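Local coordinates for protein R.MvaI (Kocuria varians, PDB 2OA9) that is a monomeric restriction endonuclease that recognises its DNA target asymmetrically and probably cuts it with the help of bound metal ions, at residues K60-A66 / N235-L240; Y165-A171 / Y184-F190. All coordinates share one frame; numbering follows the deposited sequence.

Contact 1 of 2, residues K60-A66 / N235-L240; sequences KTHETAA and NMEKLL. With CD (cadmium ion), chain E.
His-62 and Glu-237 meet across a cadmium ion, and this joint fastens two short helices whose N termini are both capped, just where strand 58-61 leaves the core sheet of the PD-(D/E)XK fold. Imidazole atom ND1 of His-62 binds cadmium at 2.3 Å. The carboxylate of Glu-237 chelates it with both oxygens, the longer bond being 2.4 Å to OE1. The ring and carboxylate planes stand 73° apart, with OE2 lying in the plane of the ring at its edge. Glu-237 gets there by folding up: a bend at chi2 (-82°) turns the carboxylate toward the histidine, while CG lies 3.8 Å from CB of Ala-66.

On the neighbouring side Met-236 crosses Lys-60 at about a right angle. Its thioether bends only at the last torsion, which sets SD 3.3 Å from CG of Lys-60, against the middle of the chain, while the amino group leads away. Lys-60 lies two residues after Glu-58, which binds calcium in another crystal structure of the enzyme though none is bound there here, consistent with the lysine of the family motif. The methyl of Ala-65 packs on CG of Met-236 at 3.6 Å.

Asn-235 works in two directions. Its ND2 gives a hydrogen bond to O of Ala-66, 2.9 Å long; that oxygen lies in the amide plane, but the donor sits well above the carbonyl plane of Ala-66. The other end of the amide, OD1, uses a lone pair to cap N of Lys-238. With an alanine here, the Ala-66 carbonyl would probably lose this donor and the start of helix 236-242 its side-chain cap. Thr-61 caps the other helix in the same manner, its OG1 accepting from N of Thr-64 at 3.0 Å.

Contact 2 of 2, residues Y165-A171 / Y184-F190; sequences YIAVISA and YNSANLF
Ile-166 and Phe-190, then Val-168 and Asn-188, form the hydrogen-bonded pairs of two antiparallel strands. At Val-168 both bonds to Asn-188 are short, N of Asn-188 lying 2.8 Å from O of Val-168; in the Ile-166 pair N of Phe-190 bonds well to O of Ile-166, but the return bond from Ile-166 N to Phe-190 O is weak. Between these pairs CA-H groups also point at carbonyls, the shortest being CA of Ala-167 to O of Asn-188 at 3.3 Å.

Between the pairs Ile-169/Ala-187 and Ala-171/Tyr-184 one strand has a single residue, Ser-170, and the other has two, Asn-185 and Ser-186: a beta bulge, with Asn-185 in a helical backbone conformation. Asn-185 grips the serine twice. Its N bonds to the carbonyl O of Ser-170, and its side-chain ND2 to OG of Ser-170 at 2.9 Å, nearly straight at 173° with OG in the amide plane.

Apolar side chains meet on both faces. On one, CD1 of Ile-166 lies obliquely against the Phe-190 ring, 3.9 Å from CD2. On the other, Ile-169 splits its branches: CG2 rests on CB of Ala-187 at 3.8 Å, while CG1, set between the backbone N and carbonyl carbon (chi1 66°), sends CD1 to CE2 of Tyr-184 at 3.7 Å. Ala-171 adds its methyl to the same ring, whose hydroxyl bonds to the carbonyl of Ile-34.

Helices 6-19 and 33-49 cover the face of Ala-187 and Tyr-184; helices 62-66 and 236-242 touch the face of Val-168 and Phe-190. The whole is a bulged beta hairpin within the helix-flanked central sheet of the PD-(D/E)XK nuclease fold.

Contact 2 is the more buried of the two, a strand pair inside the sheet held mainly by backbone bonds and apolar side chains. Contact 1 lies at one face of that sheet, partly open, and relies on a metal ion, helix caps and long side chains packed against two alanines. Strand 58-61 joins them: it runs parallel to 166-176, where Lys-60 O probably accepts from Ile-169 N, and then leads into the helix of contact 1. His-62 also packs directly on Val-168 and Asn-188, which places the cadmium beside the hairpin. On the same face Leu-239 touches Ile-166 and Phe-190, so both helices of contact 1 rest on contact 2.

Contact 1 of 2, residues K60-A66 / N235-L240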
loop_
_atom_site.group_PDB
_atom_site.type_symbol
_atom_site.label_atom_id
_atom_site.label_comp_id
_atom_site.label_asym_id
_atom_site.label_seq_id
_atom_site.Cartn_x
_atom_site.Cartn_y
_atom_site.Cartn_z
ATOM N N LYS A 60 8.769 10.502 0.461
ATOM C CA LYS A 60 9.691 9.947 1.454
ATOM C C LYS A 60 11.091 9.853 0.879
ATOM O O LYS A 60 11.219 9.783 -0.320
ATOM C CB LYS A 60 9.244 8.545 1.860
ATOM C CG LYS A 60 7.807 8.457 2.361
ATOM C CD LYS A 60 7.659 7.622 3.601
ATOM C CE LYS A 60 7.013 8.392 4.739
ATOM N NZ LYS A 60 7.750 9.681 4.953
ATOM N N THR A 61 12.117 9.832 1.726
ATOM C CA THR A 61 13.455 9.473 1.278
ATOM C C THR A 61 13.576 7.969 1.152
ATOM O O THR A 61 12.743 7.238 1.639
ATOM C CB THR A 61 14.558 9.954 2.206
ATOM O OG1 THR A 61 14.437 9.290 3.459
ATOM C CG2 THR A 61 14.455 11.443 2.520
ATOM N N HIS A 62 14.643 7.518 0.501
ATOM C CA HIS A 62 14.874 6.061 0.389
ATOM C C HIS A 62 15.022 5.501 1.793
ATOM O O HIS A 62 14.546 4.392 2.087
ATOM C CB HIS A 62 16.150 5.728 -0.418
ATOM C CG HIS A 62 15.927 6.093 -1.895
ATOM N ND1 HIS A 62 15.480 5.184 -2.826
ATOM C CD2 HIS A 62 16.057 7.277 -2.554
ATOM C CE1 HIS A 62 15.289 5.796 -3.974
ATOM N NE2 HIS A 62 15.640 7.056 -3.838
ATOM N N GLU A 63 15.679 6.255 2.679
ATOM C CA GLU A 63 15.873 5.810 4.043
ATOM C C GLU A 63 14.559 5.656 4.812
ATOM O O GLU A 63 14.347 4.666 5.496
ATOM C CB GLU A 63 16.796 6.790 4.755
ATOM C CG GLU A 63 17.260 6.271 6.082
ATOM C CD GLU A 63 18.254 7.218 6.710
ATOM O OE1 GLU A 63 17.801 8.249 7.255
ATOM O OE2 GLU A 63 19.467 6.958 6.594
ATOM N N THR A 64 13.674 6.631 4.683
ATOM C CA THR A 64 12.428 6.585 5.408
ATOM C C THR A 64 11.513 5.545 4.745
ATOM O O THR A 64 10.786 4.835 5.419
ATOM C CB THR A 64 11.821 7.971 5.461
ATOM O OG1 THR A 64 12.664 8.849 6.234
ATOM C CG2 THR A 64 10.486 7.948 6.176
ATOM N N ALA A 65 11.510 5.470 3.416
ATOM C CA ALA A 65 10.720 4.469 2.686
ATOM C C ALA A 65 11.040 3.049 3.163
ATOM O O ALA A 65 10.136 2.233 3.304
ATOM C CB ALA A 65 10.926 4.621 1.196
ATOM N N ALA A 66 12.288 2.759 3.487
ATOM C CA ALA A 66 12.667 1.422 3.879
ATOM C C ALA A 66 12.020 1.036 5.217
ATOM O O ALA A 66 11.827 -0.125 5.502
ATOM C CB ALA A 66 14.149 1.327 3.989
ATOM N N ASN A 235 6.007 -2.814 1.856
ATOM C CA ASN A 235 7.077 -1.891 2.263
ATOM C C ASN A 235 7.319 -0.905 1.153
ATOM O O ASN A 235 7.325 -1.248 -0.039
ATOM C CB ASN A 235 8.317 -2.684 2.580
ATOM C CG ASN A 235 9.511 -1.818 2.847
ATOM O OD1 ASN A 235 10.164 -1.315 1.966
ATOM N ND2 ASN A 235 9.803 -1.655 4.144
ATOM N N MET A 236 7.509 0.355 1.502
ATOM C CA MET A 236 7.506 1.405 0.497
ATOM C C MET A 236 8.697 1.298 -0.448
ATOM O O MET A 236 8.580 1.592 -1.653
ATOM C CB MET A 236 7.434 2.780 1.135
ATOM C CG MET A 236 7.497 3.913 0.175
ATOM S SD MET A 236 7.202 5.516 0.980
ATOM C CE MET A 236 5.791 4.919 1.977
ATOM N N GLU A 237 9.877 0.949 0.063
ATOM C CA GLU A 237 11.009 0.695 -0.863
ATOM C C GLU A 237 10.700 -0.436 -1.778
ATOM O O GLU A 237 11.026 -0.401 -2.969
ATOM C CB GLU A 237 12.315 0.326 -0.127
ATOM C CG GLU A 237 13.160 1.471 0.329
ATOM C CD GLU A 237 14.040 2.034 -0.758
ATOM O OE1 GLU A 237 13.507 2.618 -1.675
ATOM O OE2 GLU A 237 15.277 1.939 -0.641
ATOM N N LYS A 238 10.107 -1.482 -1.224
ATOM C CA LYS A 238 9.801 -2.648 -1.991
ATOM C C LYS A 238 8.898 -2.365 -3.162
ATOM O O LYS A 238 8.953 -3.036 -4.190
ATOM C CB LYS A 238 9.183 -3.659 -1.071
ATOM C CG LYS A 238 9.231 -5.038 -1.585
ATOM C CD LYS A 238 9.326 -6.045 -0.440
ATOM C CE LYS A 238 10.610 -5.964 0.384
ATOM N NZ LYS A 238 11.663 -6.916 -0.032
ATOM N N LEU A 239 8.040 -1.371 -3.039
ATOM C CA LEU A 239 7.171 -0.955 -4.129
ATOM C C LEU A 239 7.937 -0.552 -5.408
ATOM O O LEU A 239 7.464 -0.813 -6.513
ATOM C CB LEU A 239 6.180 0.130 -3.687
ATOM C CG LEU A 239 5.161 0.580 -4.734
ATOM C CD1 LEU A 239 4.338 -0.575 -5.276
ATOM C CD2 LEU A 239 4.250 1.647 -4.093
ATOM N N LEU A 240 9.172 -0.046 -5.285
ATOM C CA LEU A 240 10.013 0.262 -6.433
ATOM C C LEU A 240 10.446 -0.962 -7.216
ATOM O O LEU A 240 10.899 -0.845 -8.345
ATOM C CB LEU A 240 11.252 1.070 -6.025
ATOM C CG LEU A 240 10.937 2.361 -5.254
ATOM C CD1 LEU A 240 12.185 3.077 -4.883
ATOM C CD2 LEU A 240 10.011 3.298 -6.098
HETATM CD CD CD E . 15.697 2.878 -2.663
#

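Contact 2 of 2, residues Y165-A171 / Y184-F190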
loop_
_atom_site.group_PDB
_atom_site.type_symbol
_atom_site.label_atom_id
_atom_site.label_comp_id
_atom_site.label_asym_id
_atom_site.label_seq_id
_atom_site.Cartn_x
_atom_site.Cartn_y
_atom_site.Cartn_z
ATOM N N TYR A 165 0.159 8.674 -6.782
ATOM C CA TYR A 165 1.581 8.886 -7.007
ATOM C C TYR A 165 2.372 8.920 -5.695
ATOM O O TYR A 165 1.902 9.390 -4.673
ATOM C CB TYR A 165 1.827 10.183 -7.814
ATOM C CG TYR A 165 1.245 10.185 -9.211
ATOM C CD1 TYR A 165 0.096 10.924 -9.515
ATOM C CD2 TYR A 165 1.828 9.450 -10.214
ATOM C CE1 TYR A 165 -0.436 10.908 -10.792
ATOM C CE2 TYR A 165 1.332 9.437 -11.472
ATOM C CZ TYR A 165 0.210 10.171 -11.761
ATOM O OH TYR A 165 -0.275 10.101 -13.025
ATOM N N ILE A 166 3.584 8.383 -5.736
ATOM C CA ILE A 166 4.521 8.487 -4.621
ATOM C C ILE A 166 5.870 8.869 -5.219
ATOM O O ILE A 166 6.235 8.356 -6.294
ATOM C CB ILE A 166 4.663 7.126 -3.896
ATOM C CG1 ILE A 166 3.360 6.736 -3.214
ATOM C CG2 ILE A 166 5.759 7.166 -2.843
ATOM C CD1 ILE A 166 3.145 5.256 -3.192
ATOM N N ALA A 167 6.618 9.702 -4.510
ATOM C CA ALA A 167 8.000 10.016 -4.896
ATOM C C ALA A 167 8.941 9.626 -3.767
ATOM O O ALA A 167 8.773 10.035 -2.620
ATOM C CB ALA A 167 8.156 11.485 -5.266
ATOM N N VAL A 168 9.933 8.816 -4.098
ATOM C CA VAL A 168 10.992 8.448 -3.172
ATOM C C VAL A 168 12.253 9.194 -3.620
ATOM O O VAL A 168 12.695 9.039 -4.746
ATOM C CB VAL A 168 11.234 6.950 -3.184
ATOM C CG1 VAL A 168 12.343 6.564 -2.243
ATOM C CG2 VAL A 168 9.960 6.206 -2.909
ATOM N N ILE A 169 12.789 9.995 -2.725
ATOM C CA ILE A 169 13.763 11.038 -3.051
ATOM C C ILE A 169 15.028 10.893 -2.226
ATOM O O ILE A 169 15.072 10.168 -1.227
ATOM C CB ILE A 169 13.159 12.455 -2.849
ATOM C CG1 ILE A 169 12.855 12.732 -1.381
ATOM C CG2 ILE A 169 11.884 12.613 -3.700
ATOM C CD1 ILE A 169 12.390 14.172 -1.097
ATOM N N SER A 170 16.099 11.592 -2.614
ATOM C CA SER A 170 17.214 11.787 -1.710
ATOM C C SER A 170 17.801 13.160 -1.866
ATOM O O SER A 170 17.572 13.803 -2.884
ATOM C CB SER A 170 18.281 10.690 -1.865
ATOM O OG SER A 170 18.927 10.854 -3.115
ATOM N N ALA A 171 18.525 13.611 -0.849
ATOM C CA ALA A 171 19.086 14.939 -0.889
ATOM C C ALA A 171 20.355 15.026 -0.090
ATOM O O ALA A 171 20.587 14.214 0.818
ATOM C CB ALA A 171 18.081 15.921 -0.332
ATOM N N TYR A 184 18.253 18.323 -3.913
ATOM C CA TYR A 184 17.731 17.011 -4.236
ATOM C C TYR A 184 18.487 16.326 -5.358
ATOM O O TYR A 184 18.698 16.893 -6.434
ATOM C CB TYR A 184 16.213 17.143 -4.519
ATOM C CG TYR A 184 15.485 17.617 -3.256
ATOM C CD1 TYR A 184 15.274 18.970 -3.045
ATOM C CD2 TYR A 184 15.078 16.716 -2.289
ATOM C CE1 TYR A 184 14.704 19.416 -1.877
ATOM C CE2 TYR A 184 14.518 17.150 -1.112
ATOM C CZ TYR A 184 14.325 18.500 -0.906
ATOM O OH TYR A 184 13.747 18.940 0.275
ATOM N N ASN A 185 18.899 15.103 -5.114
ATOM C CA ASN A 185 19.666 14.356 -6.080
ATOM C C ASN A 185 18.813 13.854 -7.218
ATOM O O ASN A 185 19.227 13.901 -8.374
ATOM C CB ASN A 185 20.332 13.136 -5.423
ATOM C CG ASN A 185 21.243 13.511 -4.289
ATOM O OD1 ASN A 185 22.078 14.410 -4.428
ATOM N ND2 ASN A 185 21.080 12.826 -3.148
ATOM N N SER A 186 17.686 13.268 -6.845
ATOM C CA SER A 186 16.790 12.610 -7.779
ATOM C C SER A 186 15.504 12.319 -7.099
ATOM O O SER A 186 15.391 12.482 -5.876
ATOM C CB SER A 186 17.372 11.293 -8.308
ATOM O OG SER A 186 17.533 10.316 -7.292
ATOM N N ALA A 187 14.536 11.904 -7.900
ATOM C CA ALA A 187 13.247 11.471 -7.409
ATOM C C ALA A 187 12.827 10.241 -8.218
ATOM O O ALA A 187 12.912 10.227 -9.427
ATOM C CB ALA A 187 12.220 12.599 -7.480
ATOM N N ASN A 188 12.382 9.193 -7.537
ATOM C CA ASN A 188 11.790 8.030 -8.142
ATOM C C ASN A 188 10.284 8.173 -8.004
ATOM O O ASN A 188 9.731 8.105 -6.895
ATOM C CB ASN A 188 12.236 6.755 -7.427
ATOM C CG ASN A 188 13.683 6.472 -7.612
ATOM O OD1 ASN A 188 14.528 7.209 -7.094
ATOM N ND2 ASN A 188 13.990 5.366 -8.260
ATOM N N LEU A 189 9.617 8.409 -9.134
ATOM C CA LEU A 189 8.171 8.656 -9.163
ATOM C C LEU A 189 7.467 7.366 -9.576
ATOM O O LEU A 189 7.563 6.915 -10.705
ATOM C CB LEU A 189 7.826 9.775 -10.171
ATOM C CG LEU A 189 6.346 10.146 -10.208
ATOM C CD1 LEU A 189 5.841 10.769 -8.951
ATOM C CD2 LEU A 189 6.056 11.079 -11.444
ATOM N N PHE A 190 6.761 6.794 -8.608
ATOM C CA PHE A 190 5.923 5.615 -8.797
ATOM C C PHE A 190 4.655 6.117 -9.459
ATOM O O PHE A 190 3.988 7.024 -8.931
ATOM C CB PHE A 190 5.592 5.011 -7.420
ATOM C CG PHE A 190 4.391 4.092 -7.427
ATOM C CD1 PHE A 190 4.521 2.777 -7.830
ATOM C CD2 PHE A 190 3.148 4.538 -7.050
ATOM C CE1 PHE A 190 3.425 1.924 -7.829
ATOM C CE2 PHE A 190 2.066 3.691 -7.042
ATOM C CZ PHE A 190 2.213 2.379 -7.409
#